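Local coordinates for ArtJ (PDB 2PVU), which binds the basic amino acids arginine, lysine and histidine and probably delivers them to its cognate ATP-binding cassette transporter, at residues K148-N154 with H171-T177; A127-V133 with D191-N197; A51-F55 with D196-E202. All blocks are in the same frame, centred on the assembly; numbering follows the deposited sequence.

Contact 1. Residues K148-N154 with H171-T177; sequences KTIGVQN and HIKKFET. With LYS (lysine), chain E.
Val152 lays its CG2 methyl against the CG2 methyl of Ile172 at 3.9 Å, the two branched side chains crossing at a slant on one face of the sheet. That methyl lies between the backbone N and the carbonyl carbon, which also sets it 4.0 Å from CG of Lys174. On the other face Gly151 pairs with Lys173, and the rim of the Phe175 ring fills the place beside the glycine: CE2 lies 3.9 Å from Gly151 CA, which sits in the ring plane at its edge.

Strands 150-153 and 172-175 run parallel, their directions 31° apart, and the hydrogen bonds switch from strand to strand: Ile150 N to His171 O, Lys173 N to Ile150 O, Val152 N to Lys173 O, Phe175 N to Val152 O. Asn154 N closes the series on Phe175 O at 2.8 Å, with a nearly straight N-H...O angle of 171°.

At the end of the strand, Gln153 reaches out with CG anti to its backbone N (chi1 179°) and the chain extended. Its NE2 gives a bent bond to Glu176 O, 2.9 Å long, approaching from above the carbonyl plane, and a second to Asp49. At the other end of the amide, OE1 accepts from NZ of the bound lysine at 2.8 Å and also meets the hydroxyl of Thr178. Bonds at both ends of the amide thus fix its rotation and turn the oxygen to the ligand's ammonium group.

The pair forms a beta-alpha-beta unit with helix 157-166, which covers the Ile150, Val152 and Ile172 face; Phe175 packs on helix 178-186, and strand 192-196 adjoins strand 150-153.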
loop_
_atom_site.group_PDB
_atom_site.type_symbol
_atom_site.label_atom_id
_atom_site.label_comp_id
_atom_site.label_asym_id
_atom_site.label_seq_id
_atom_site.Cartn_x
_atom_site.Cartn_y
_atom_site.Cartn_z
ATOM N N LYS A 148 19.083 -4.869 -15.554
ATOM C CA LYS A 148 18.912 -5.830 -14.460
ATOM C C LYS A 148 17.462 -6.293 -14.349
ATOM O O LYS A 148 16.555 -5.647 -14.860
ATOM C CB LYS A 148 19.340 -5.212 -13.126
ATOM C CG LYS A 148 20.824 -4.794 -13.074
ATOM C CD LYS A 148 21.219 -4.385 -11.637
ATOM C CE LYS A 148 22.644 -3.799 -11.558
ATOM N NZ LYS A 148 23.611 -4.907 -11.739
ATOM N N THR A 149 17.236 -7.394 -13.648
ATOM C CA THR A 149 15.870 -7.907 -13.530
ATOM C C THR A 149 15.253 -7.315 -12.283
ATOM O O THR A 149 15.883 -7.313 -11.224
ATOM C CB THR A 149 15.868 -9.410 -13.444
ATOM O OG1 THR A 149 16.739 -9.786 -12.375
ATOM C CG2 THR A 149 16.463 -9.991 -14.721
ATOM N N ILE A 150 14.027 -6.796 -12.412
ATOM C CA ILE A 150 13.379 -6.073 -11.323
ATOM C C ILE A 150 12.079 -6.805 -10.960
ATOM O O ILE A 150 11.256 -7.063 -11.815
ATOM C CB ILE A 150 13.045 -4.598 -11.724
ATOM C CG1 ILE A 150 14.317 -3.856 -12.162
ATOM C CG2 ILE A 150 12.435 -3.820 -10.563
ATOM C CD1 ILE A 150 14.014 -2.603 -12.931
ATOM N N GLY A 151 11.881 -7.107 -9.684
ATOM C CA GLY A 151 10.632 -7.682 -9.274
ATOM C C GLY A 151 9.694 -6.606 -8.730
ATOM O O GLY A 151 10.124 -5.705 -8.002
ATOM N N VAL A 152 8.409 -6.715 -9.082
ATOM C CA VAL A 152 7.382 -5.785 -8.595
ATOM C C VAL A 152 6.099 -6.552 -8.360
ATOM O O VAL A 152 5.901 -7.650 -8.910
ATOM C CB VAL A 152 7.066 -4.665 -9.625
ATOM C CG1 VAL A 152 8.258 -3.697 -9.773
ATOM C CG2 VAL A 152 6.642 -5.275 -10.987
ATOM N N GLN A 153 5.206 -5.955 -7.579
ATOM C CA GLN A 153 3.855 -6.478 -7.520
ATOM C C GLN A 153 3.074 -5.974 -8.742
ATOM O O GLN A 153 3.222 -4.802 -9.164
ATOM C CB GLN A 153 3.161 -6.135 -6.210
ATOM C CG GLN A 153 1.714 -6.670 -6.152
ATOM C CD GLN A 153 1.063 -6.449 -4.795
ATOM O OE1 GLN A 153 1.497 -5.596 -4.013
ATOM N NE2 GLN A 153 0.008 -7.196 -4.527
ATOM N N ASN A 154 2.343 -6.891 -9.366
ATOM C CA ASN A 154 1.559 -6.566 -10.571
ATOM C C ASN A 154 0.687 -5.331 -10.335
ATOM O O ASN A 154 0.081 -5.202 -9.275
ATOM C CB ASN A 154 0.630 -7.727 -10.919
ATOM C CG ASN A 154 -0.050 -7.534 -12.246
ATOM O OD1 ASN A 154 0.614 -7.406 -13.270
ATOM N ND2 ASN A 154 -1.386 -7.520 -12.240
ATOM N N HIS A 171 12.375 -8.083 -18.492
ATOM C CA HIS A 171 13.205 -7.838 -17.307
ATOM C C HIS A 171 12.418 -7.381 -16.069
ATOM O O HIS A 171 12.923 -7.418 -14.950
ATOM C CB HIS A 171 14.354 -6.871 -17.596
ATOM C CG HIS A 171 15.450 -7.477 -18.421
ATOM N ND1 HIS A 171 16.482 -6.733 -18.956
ATOM C CD2 HIS A 171 15.646 -8.750 -18.849
ATOM C CE1 HIS A 171 17.284 -7.527 -19.645
ATOM N NE2 HIS A 171 16.796 -8.755 -19.601
ATOM N N ILE A 172 11.182 -6.960 -16.274
ATOM C CA ILE A 172 10.335 -6.571 -15.172
ATOM C C ILE A 172 9.490 -7.789 -14.864
ATOM O O ILE A 172 8.717 -8.241 -15.701
ATOM C CB ILE A 172 9.472 -5.344 -15.536
ATOM C CG1 ILE A 172 10.409 -4.154 -15.847
ATOM C CG2 ILE A 172 8.435 -5.068 -14.422
ATOM C CD1 ILE A 172 9.689 -2.909 -16.336
ATOM N N LYS A 173 9.698 -8.362 -13.693
ATOM C CA LYS A 173 8.982 -9.557 -13.313
ATOM C C LYS A 173 7.858 -9.170 -12.351
ATOM O O LYS A 173 8.094 -8.487 -11.354
ATOM C CB LYS A 173 9.904 -10.562 -12.633
ATOM C CG LYS A 173 11.219 -10.855 -13.378
ATOM C CD LYS A 173 10.944 -11.627 -14.630
ATOM C CE LYS A 173 12.219 -12.183 -15.258
ATOM N NZ LYS A 173 11.821 -12.670 -16.617
ATOM N N LYS A 174 6.646 -9.624 -12.652
ATOM C CA LYS A 174 5.458 -9.171 -11.923
ATOM C C LYS A 174 4.882 -10.297 -11.084
ATOM O O LYS A 174 4.723 -11.437 -11.605
ATOM C CB LYS A 174 4.397 -8.655 -12.912
ATOM C CG LYS A 174 4.832 -7.497 -13.798
ATOM C CD LYS A 174 3.871 -7.366 -14.972
ATOM C CE LYS A 174 4.259 -6.257 -15.931
ATOM N NZ LYS A 174 5.605 -6.427 -16.519
ATOM N N PHE A 175 4.559 -10.009 -9.816
ATOM C CA PHE A 175 4.035 -11.021 -8.888
ATOM C C PHE A 175 2.712 -10.582 -8.266
ATOM O O PHE A 175 2.456 -9.389 -8.155
ATOM C CB PHE A 175 5.080 -11.304 -7.807
ATOM C CG PHE A 175 6.407 -11.695 -8.404
ATOM C CD1 PHE A 175 6.586 -12.957 -8.940
ATOM C CD2 PHE A 175 7.402 -10.756 -8.558
ATOM C CE1 PHE A 175 7.799 -13.303 -9.523
ATOM C CE2 PHE A 175 8.623 -11.078 -9.152
ATOM C CZ PHE A 175 8.797 -12.370 -9.654
ATOM N N GLU A 176 1.876 -11.539 -7.868
ATOM C CA GLU A 176 0.537 -11.169 -7.365
ATOM C C GLU A 176 0.579 -10.574 -5.962
ATOM O O GLU A 176 -0.361 -9.865 -5.577
ATOM C CB GLU A 176 -0.414 -12.400 -7.413
ATOM C CG GLU A 176 -1.834 -12.133 -6.928
ATOM C CD GLU A 176 -2.518 -10.981 -7.633
ATOM O OE1 GLU A 176 -2.233 -10.697 -8.838
ATOM O OE2 GLU A 176 -3.386 -10.381 -6.962
ATOM N N THR A 177 1.651 -10.855 -5.209
ATOM C CA THR A 177 1.898 -10.174 -3.908
ATOM C C THR A 177 3.296 -9.582 -3.874
ATOM O O THR A 177 4.231 -10.107 -4.531
ATOM C CB THR A 177 1.742 -11.111 -2.719
ATOM O OG1 THR A 177 2.702 -12.172 -2.797
ATOM C CG2 THR A 177 0.333 -11.717 -2.663
HETATM N N LYS E . 1.176 1.976 -3.148
HETATM C CA LYS E . 1.474 1.139 -4.358
HETATM C C LYS E . 0.269 1.175 -5.308
HETATM O O LYS E . 0.343 0.671 -6.419
HETATM C CB LYS E . 1.748 -0.304 -3.949
HETATM C CG LYS E . 0.550 -0.929 -3.193
HETATM C CD LYS E . 0.608 -2.471 -3.221
HETATM C CE LYS E . -0.226 -3.032 -2.080
HETATM N NZ LYS E . -0.358 -4.582 -2.191
HETATM O OXT LYS E . -0.812 1.699 -4.961
#

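Contact 2. Residues A127-V133 with D191-N197; sequences ATQVILV and DAVITDN. With LYS (lysine), chain E.
Strands 129-133 and 192-196 run antiparallel, 144° between their directions and their axes 4.5 Å apart at closest approach. Val130 with Thr195 and Leu132 with Val193 are hydrogen-bonded pairs, joined by two N-H...O bonds each; Leu132 N to Val193 O, at 2.8 Å, is nearly straight. Gln129-Asp196 and Ile131-Ile194 are non-hydrogen-bonded pairs.

Just past the strand Asn197, the first residue of helix 197-206, adds two bonds to Thr128: its N bonds Thr128 O, while OD1 takes Thr128 N at 3.0 Å from above the amide plane. The Asn197 side chain turns back to strand 129-133 because CG lies between N and the carbonyl carbon (chi1 64°), which also brings CB 3.6 Å from CG1 of Val130.

The Gln129 chain bends at chi2 and carries NE2 to OD1 of Asp196, 2.9 Å away. The carboxylate oxygen is met from above its plane, the two flat groups standing 82° apart. OD2 of Asp196 accepts the bound lysine's alpha-amino N at 2.8 Å and also bonds the Tyr226 hydroxyl, while Gln129 NE2 has a second partner in Glu224. With an alanine at Gln129, Asp196 OD1 and Glu224 would probably both lose this amide as a mate, leaving the Asp196 carboxylate held through OD2 and freer to turn.

An acidic residue gripping the alpha-amino group, steadied here by a second-shell glutamine, is characteristic of amino-acid sites in family 3 solute-binding proteins.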
loop_
_atom_site.group_PDB
_atom_site.type_symbol
_atom_site.label_atom_id
_atom_site.label_comp_id
_atom_site.label_asym_id
_atom_site.label_seq_id
_atom_site.Cartn_x
_atom_site.Cartn_y
_atom_site.Cartn_z
ATOM N N ALA A 127 4.065 8.366 0.999
ATOM C CA ALA A 127 5.041 7.296 0.761
ATOM C C ALA A 127 5.862 7.571 -0.501
ATOM O O ALA A 127 5.612 8.537 -1.213
ATOM C CB ALA A 127 4.268 5.949 0.612
ATOM N N THR A 128 6.830 6.680 -0.779
ATOM C CA THR A 128 7.545 6.754 -2.028
ATOM C C THR A 128 8.008 5.327 -2.353
ATOM O O THR A 128 8.128 4.499 -1.463
ATOM C CB THR A 128 8.777 7.711 -1.938
ATOM O OG1 THR A 128 9.440 7.742 -3.202
ATOM C CG2 THR A 128 9.763 7.250 -0.866
ATOM N N GLN A 129 8.246 5.068 -3.622
ATOM C CA GLN A 129 8.888 3.814 -4.005
ATOM C C GLN A 129 10.360 3.897 -3.573
ATOM O O GLN A 129 10.958 4.982 -3.547
ATOM C CB GLN A 129 8.828 3.591 -5.520
ATOM C CG GLN A 129 7.463 3.381 -6.071
ATOM C CD GLN A 129 6.688 2.313 -5.293
ATOM O OE1 GLN A 129 6.963 1.100 -5.384
ATOM N NE2 GLN A 129 5.734 2.762 -4.526
ATOM N N VAL A 130 10.933 2.731 -3.290
ATOM C CA VAL A 130 12.358 2.630 -3.007
ATOM C C VAL A 130 12.826 1.368 -3.692
ATOM O O VAL A 130 12.017 0.574 -4.136
ATOM C CB VAL A 130 12.618 2.536 -1.467
ATOM C CG1 VAL A 130 12.187 3.831 -0.710
ATOM C CG2 VAL A 130 11.940 1.344 -0.904
ATOM N N ILE A 131 14.133 1.147 -3.687
ATOM C CA ILE A 131 14.707 -0.089 -4.214
ATOM C C ILE A 131 15.160 -0.973 -3.063
ATOM O O ILE A 131 15.848 -0.525 -2.133
ATOM C CB ILE A 131 15.903 0.231 -5.109
ATOM C CG1 ILE A 131 15.461 1.123 -6.255
ATOM C CG2 ILE A 131 16.594 -1.057 -5.684
ATOM C CD1 ILE A 131 16.613 1.964 -6.833
ATOM N N LEU A 132 14.765 -2.233 -3.124
ATOM C CA LEU A 132 15.194 -3.210 -2.154
ATOM C C LEU A 132 16.180 -4.167 -2.860
ATOM O O LEU A 132 15.871 -4.700 -3.910
ATOM C CB LEU A 132 13.972 -3.981 -1.633
ATOM C CG LEU A 132 14.183 -5.037 -0.556
ATOM C CD1 LEU A 132 14.592 -4.443 0.787
ATOM C CD2 LEU A 132 12.899 -5.808 -0.404
ATOM N N VAL A 133 17.344 -4.362 -2.268
ATOM C CA VAL A 133 18.407 -5.201 -2.852
ATOM C C VAL A 133 19.097 -6.007 -1.749
ATOM O O VAL A 133 18.942 -5.719 -0.564
ATOM C CB VAL A 133 19.506 -4.350 -3.583
ATOM C CG1 VAL A 133 18.979 -3.725 -4.892
ATOM C CG2 VAL A 133 20.141 -3.279 -2.654
ATOM N N ASP A 191 17.140 -9.193 -9.331
ATOM C CA ASP A 191 18.304 -8.406 -8.850
ATOM C C ASP A 191 17.885 -7.301 -7.862
ATOM O O ASP A 191 18.705 -6.814 -7.076
ATOM C CB ASP A 191 19.007 -7.737 -10.027
ATOM C CG ASP A 191 19.565 -8.727 -11.021
ATOM O OD1 ASP A 191 20.142 -9.735 -10.578
ATOM O OD2 ASP A 191 19.438 -8.488 -12.240
ATOM N N ALA A 192 16.613 -6.917 -7.898
ATOM C CA ALA A 192 16.110 -5.805 -7.103
ATOM C C ALA A 192 14.597 -5.879 -7.120
ATOM O O ALA A 192 13.998 -6.432 -8.068
ATOM C CB ALA A 192 16.552 -4.473 -7.729
ATOM N N VAL A 193 13.991 -5.290 -6.086
ATOM C CA VAL A 193 12.524 -5.131 -5.997
ATOM C C VAL A 193 12.224 -3.640 -5.825
ATOM O O VAL A 193 12.962 -2.906 -5.091
ATOM C CB VAL A 193 11.952 -5.981 -4.821
ATOM C CG1 VAL A 193 10.462 -5.543 -4.455
ATOM C CG2 VAL A 193 11.982 -7.475 -5.204
ATOM N N ILE A 194 11.201 -3.147 -6.522
ATOM C CA ILE A 194 10.766 -1.764 -6.269
ATOM C C ILE A 194 9.433 -1.883 -5.547
ATOM O O ILE A 194 8.480 -2.506 -6.055
ATOM C CB ILE A 194 10.655 -0.921 -7.544
ATOM C CG1 ILE A 194 12.045 -0.798 -8.212
ATOM C CG2 ILE A 194 10.094 0.493 -7.223
ATOM C CD1 ILE A 194 12.012 -0.114 -9.598
ATOM N N THR A 195 9.392 -1.318 -4.352
ATOM C CA THR A 195 8.167 -1.325 -3.532
ATOM C C THR A 195 8.110 -0.096 -2.627
ATOM O O THR A 195 8.991 0.739 -2.677
ATOM C CB THR A 195 8.008 -2.643 -2.730
ATOM O OG1 THR A 195 6.660 -2.729 -2.214
ATOM C CG2 THR A 195 9.044 -2.739 -1.600
ATOM N N ASP A 196 7.097 -0.044 -1.756
ATOM C CA ASP A 196 6.837 1.163 -0.956
ATOM C C ASP A 196 7.809 1.256 0.195
ATOM O O ASP A 196 8.176 0.227 0.784
ATOM C CB ASP A 196 5.389 1.141 -0.434
ATOM C CG ASP A 196 4.346 1.305 -1.542
ATOM O OD1 ASP A 196 4.580 0.814 -2.649
ATOM O OD2 ASP A 196 3.263 1.896 -1.313
ATOM N N ASN A 197 8.184 2.496 0.538
ATOM C CA ASN A 197 9.224 2.736 1.526
ATOM C C ASN A 197 8.973 2.053 2.875
ATOM O O ASN A 197 9.910 1.479 3.420
ATOM C CB ASN A 197 9.509 4.241 1.727
ATOM C CG ASN A 197 8.315 4.981 2.302
ATOM O OD1 ASN A 197 7.259 5.034 1.691
ATOM N ND2 ASN A 197 8.477 5.527 3.493
HETATM N N LYS E . 1.176 1.976 -3.148
HETATM C CA LYS E . 1.474 1.139 -4.358
HETATM C C LYS E . 0.269 1.175 -5.308
HETATM O O LYS E . 0.343 0.671 -6.419
HETATM C CB LYS E . 1.748 -0.304 -3.949
HETATM C CG LYS E . 0.550 -0.929 -3.193
HETATM C CD LYS E . 0.608 -2.471 -3.221
HETATM C CE LYS E . -0.226 -3.032 -2.080
HETATM N NZ LYS E . -0.358 -4.582 -2.191
HETATM O OXT LYS E . -0.812 1.699 -4.961
#

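Contact 3. Residues A51-F55 with D196-E202; sequences AFAPF and DNAVANE. With LYS (lysine), chain E.
The Phe52 ring is sandwiched between protein and ligand. Val199 CG2 stands over one face in a CH-pi contact, 3.5 Å from the ring centroid and 12° off the normal, and the bound lysine puts CE over the centre of the opposite face, 3.5 Å above the ring plane. At the rim, in plane, CG of Asp196 lies 3.7 Å from CZ. With CG anti to the backbone N (chi1 -154°), the Phe52 ring reaches from its loop to this slot.

The same Val199 methyl has a second aromatic neighbour: it meets the Phe55 ring at its edge, 3.9 Å from CD2, and Ala198 CB comes obliquely to CZ of that ring. Ala53 O rests 3.4 Å from Val199 CG2, and one water donates to both Ala53 O and Val199 O, linking loop and helix where no direct hydrogen bond forms. Pro54, after a cis peptide bond, sets CD near Ala198 O and CB 3.5 Å from OE2 of Glu202, a contact of carbon with carboxylate.

Phe55 also makes edge-to-face pairs with Phe125 and Tyr226. An aromatic ring laid along the aliphatic part of a bound side chain is a familiar feature of pockets for basic amino acids; here Val199 of helix 197-206 backs that wall.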
loop_
_atom_site.group_PDB
_atom_site.type_symbol
_atom_site.label_atom_id
_atom_site.label_comp_id
_atom_site.label_asym_id
_atom_site.label_seq_id
_atom_site.Cartn_x
_atom_site.Cartn_y
_atom_site.Cartn_z
ATOM N N ALA A 51 -1.015 -8.853 2.432
ATOM C CA ALA A 51 0.338 -9.387 2.257
ATOM C C ALA A 51 1.284 -8.214 2.085
ATOM O O ALA A 51 2.092 -8.168 1.108
ATOM C CB ALA A 51 0.382 -10.349 1.017
ATOM N N PHE A 52 1.168 -7.217 2.982
ATOM C CA PHE A 52 1.806 -5.884 2.758
ATOM C C PHE A 52 2.081 -5.237 4.130
ATOM O O PHE A 52 1.627 -4.111 4.441
ATOM C CB PHE A 52 0.882 -5.016 1.880
ATOM C CG PHE A 52 1.590 -3.946 1.088
ATOM C CD1 PHE A 52 1.282 -2.605 1.306
ATOM C CD2 PHE A 52 2.567 -4.285 0.122
ATOM C CE1 PHE A 52 1.916 -1.581 0.555
ATOM C CE2 PHE A 52 3.215 -3.286 -0.626
ATOM C CZ PHE A 52 2.879 -1.920 -0.405
ATOM N N ALA A 53 2.827 -5.966 4.952
ATOM C CA ALA A 53 3.222 -5.442 6.268
ATOM C C ALA A 53 4.050 -4.172 6.059
ATOM O O ALA A 53 4.934 -4.155 5.201
ATOM C CB ALA A 53 4.026 -6.479 7.064
ATOM N N PRO A 54 3.835 -3.127 6.887
ATOM C CA PRO A 54 3.032 -3.085 8.111
ATOM C C PRO A 54 1.577 -2.624 7.930
ATOM O O PRO A 54 0.865 -2.448 8.922
ATOM C CB PRO A 54 3.751 -2.029 8.935
ATOM C CG PRO A 54 4.190 -1.015 7.909
ATOM C CD PRO A 54 4.528 -1.846 6.645
ATOM N N PHE A 55 1.146 -2.424 6.693
ATOM C CA PHE A 55 -0.200 -1.864 6.439
ATOM C C PHE A 55 -1.315 -2.885 6.625
ATOM O O PHE A 55 -2.319 -2.624 7.316
ATOM C CB PHE A 55 -0.221 -1.218 5.039
ATOM C CG PHE A 55 0.735 -0.056 4.949
ATOM C CD1 PHE A 55 0.404 1.158 5.551
ATOM C CD2 PHE A 55 1.981 -0.204 4.339
ATOM C CE1 PHE A 55 1.317 2.262 5.570
ATOM C CE2 PHE A 55 2.888 0.884 4.286
ATOM C CZ PHE A 55 2.560 2.112 4.937
ATOM N N ASP A 196 7.097 -0.044 -1.756
ATOM C CA ASP A 196 6.837 1.163 -0.956
ATOM C C ASP A 196 7.809 1.256 0.195
ATOM O O ASP A 196 8.176 0.227 0.784
ATOM C CB ASP A 196 5.389 1.141 -0.434
ATOM C CG ASP A 196 4.346 1.305 -1.542
ATOM O OD1 ASP A 196 4.580 0.814 -2.649
ATOM O OD2 ASP A 196 3.263 1.896 -1.313
ATOM N N ASN A 197 8.184 2.496 0.538
ATOM C CA ASN A 197 9.224 2.736 1.526
ATOM C C ASN A 197 8.973 2.053 2.875
ATOM O O ASN A 197 9.910 1.479 3.420
ATOM C CB ASN A 197 9.509 4.241 1.727
ATOM C CG ASN A 197 8.315 4.981 2.302
ATOM O OD1 ASN A 197 7.259 5.034 1.691
ATOM N ND2 ASN A 197 8.477 5.527 3.493
ATOM N N ALA A 198 7.750 2.144 3.427
ATOM C CA ALA A 198 7.553 1.599 4.807
ATOM C C ALA A 198 7.571 0.087 4.786
ATOM O O ALA A 198 7.963 -0.556 5.765
ATOM C CB ALA A 198 6.226 2.130 5.425
ATOM N N VAL A 199 7.158 -0.492 3.652
ATOM C CA VAL A 199 7.154 -1.942 3.481
ATOM C C VAL A 199 8.596 -2.457 3.379
ATOM O O VAL A 199 8.986 -3.384 4.093
ATOM C CB VAL A 199 6.335 -2.367 2.259
ATOM C CG1 VAL A 199 6.513 -3.861 1.997
ATOM C CG2 VAL A 199 4.848 -2.025 2.515
ATOM N N ALA A 200 9.399 -1.841 2.524
ATOM C CA ALA A 200 10.832 -2.224 2.424
ATOM C C ALA A 200 11.573 -2.016 3.742
ATOM O O ALA A 200 12.295 -2.891 4.219
ATOM C CB ALA A 200 11.525 -1.450 1.305
ATOM N N ASN A 201 11.377 -0.851 4.347
ATOM C CA ASN A 201 12.058 -0.523 5.588
ATOM C C ASN A 201 11.723 -1.475 6.715
ATOM O O ASN A 201 12.620 -1.884 7.470
ATOM C CB ASN A 201 11.756 0.919 6.006
ATOM C CG ASN A 201 12.540 1.939 5.192
ATOM O OD1 ASN A 201 13.658 1.666 4.726
ATOM N ND2 ASN A 201 11.995 3.121 5.066
ATOM N N GLU A 202 10.446 -1.843 6.835
ATOM C CA GLU A 202 10.033 -2.742 7.928
ATOM C C GLU A 202 10.521 -4.176 7.664
ATOM O O GLU A 202 10.891 -4.873 8.584
ATOM C CB GLU A 202 8.514 -2.703 8.153
ATOM C CG GLU A 202 7.969 -4.029 8.718
ATOM C CD GLU A 202 6.866 -3.874 9.751
ATOM O OE1 GLU A 202 7.005 -2.980 10.625
ATOM O OE2 GLU A 202 5.886 -4.664 9.703
HETATM N N LYS E . 1.176 1.976 -3.148
HETATM C CA LYS E . 1.474 1.139 -4.358
HETATM C C LYS E . 0.269 1.175 -5.308
HETATM O O LYS E . 0.343 0.671 -6.419
HETATM C CB LYS E . 1.748 -0.304 -3.949
HETATM C CG LYS E . 0.550 -0.929 -3.193
HETATM C CD LYS E . 0.608 -2.471 -3.221
HETATM C CE LYS E . -0.226 -3.032 -2.080
HETATM N NZ LYS E . -0.358 -4.582 -2.191
HETATM O OXT LYS E . -0.812 1.699 -4.961
HETATM O O HOH W 1 7.381 -5.195 5.335
#

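Contacts 1 and 2 meet in one mixed sheet, where strand 150-153 lies beside strand 192-196; their centres are about 11 Å apart, and Gly151 N probably bonds Ala192 O. Contact 3 lies about 10 Å from contact 2, centre to centre, and about 16 Å from contact 1. Its helix 197-206 directly follows strand 192-196, so Asp196 and Asn197 belong to both. Along the chain contact 1 is nested inside the loop closed by contact 2, and that inside the loop closed by contact 3. Contacts 1 and 2 build one lobe's sheet, while contact 3 joins the loop after strand 44-48 to helix 197-206 beside the bound lysine, consistent with the two-lobed closure of periplasmic-type binding proteins.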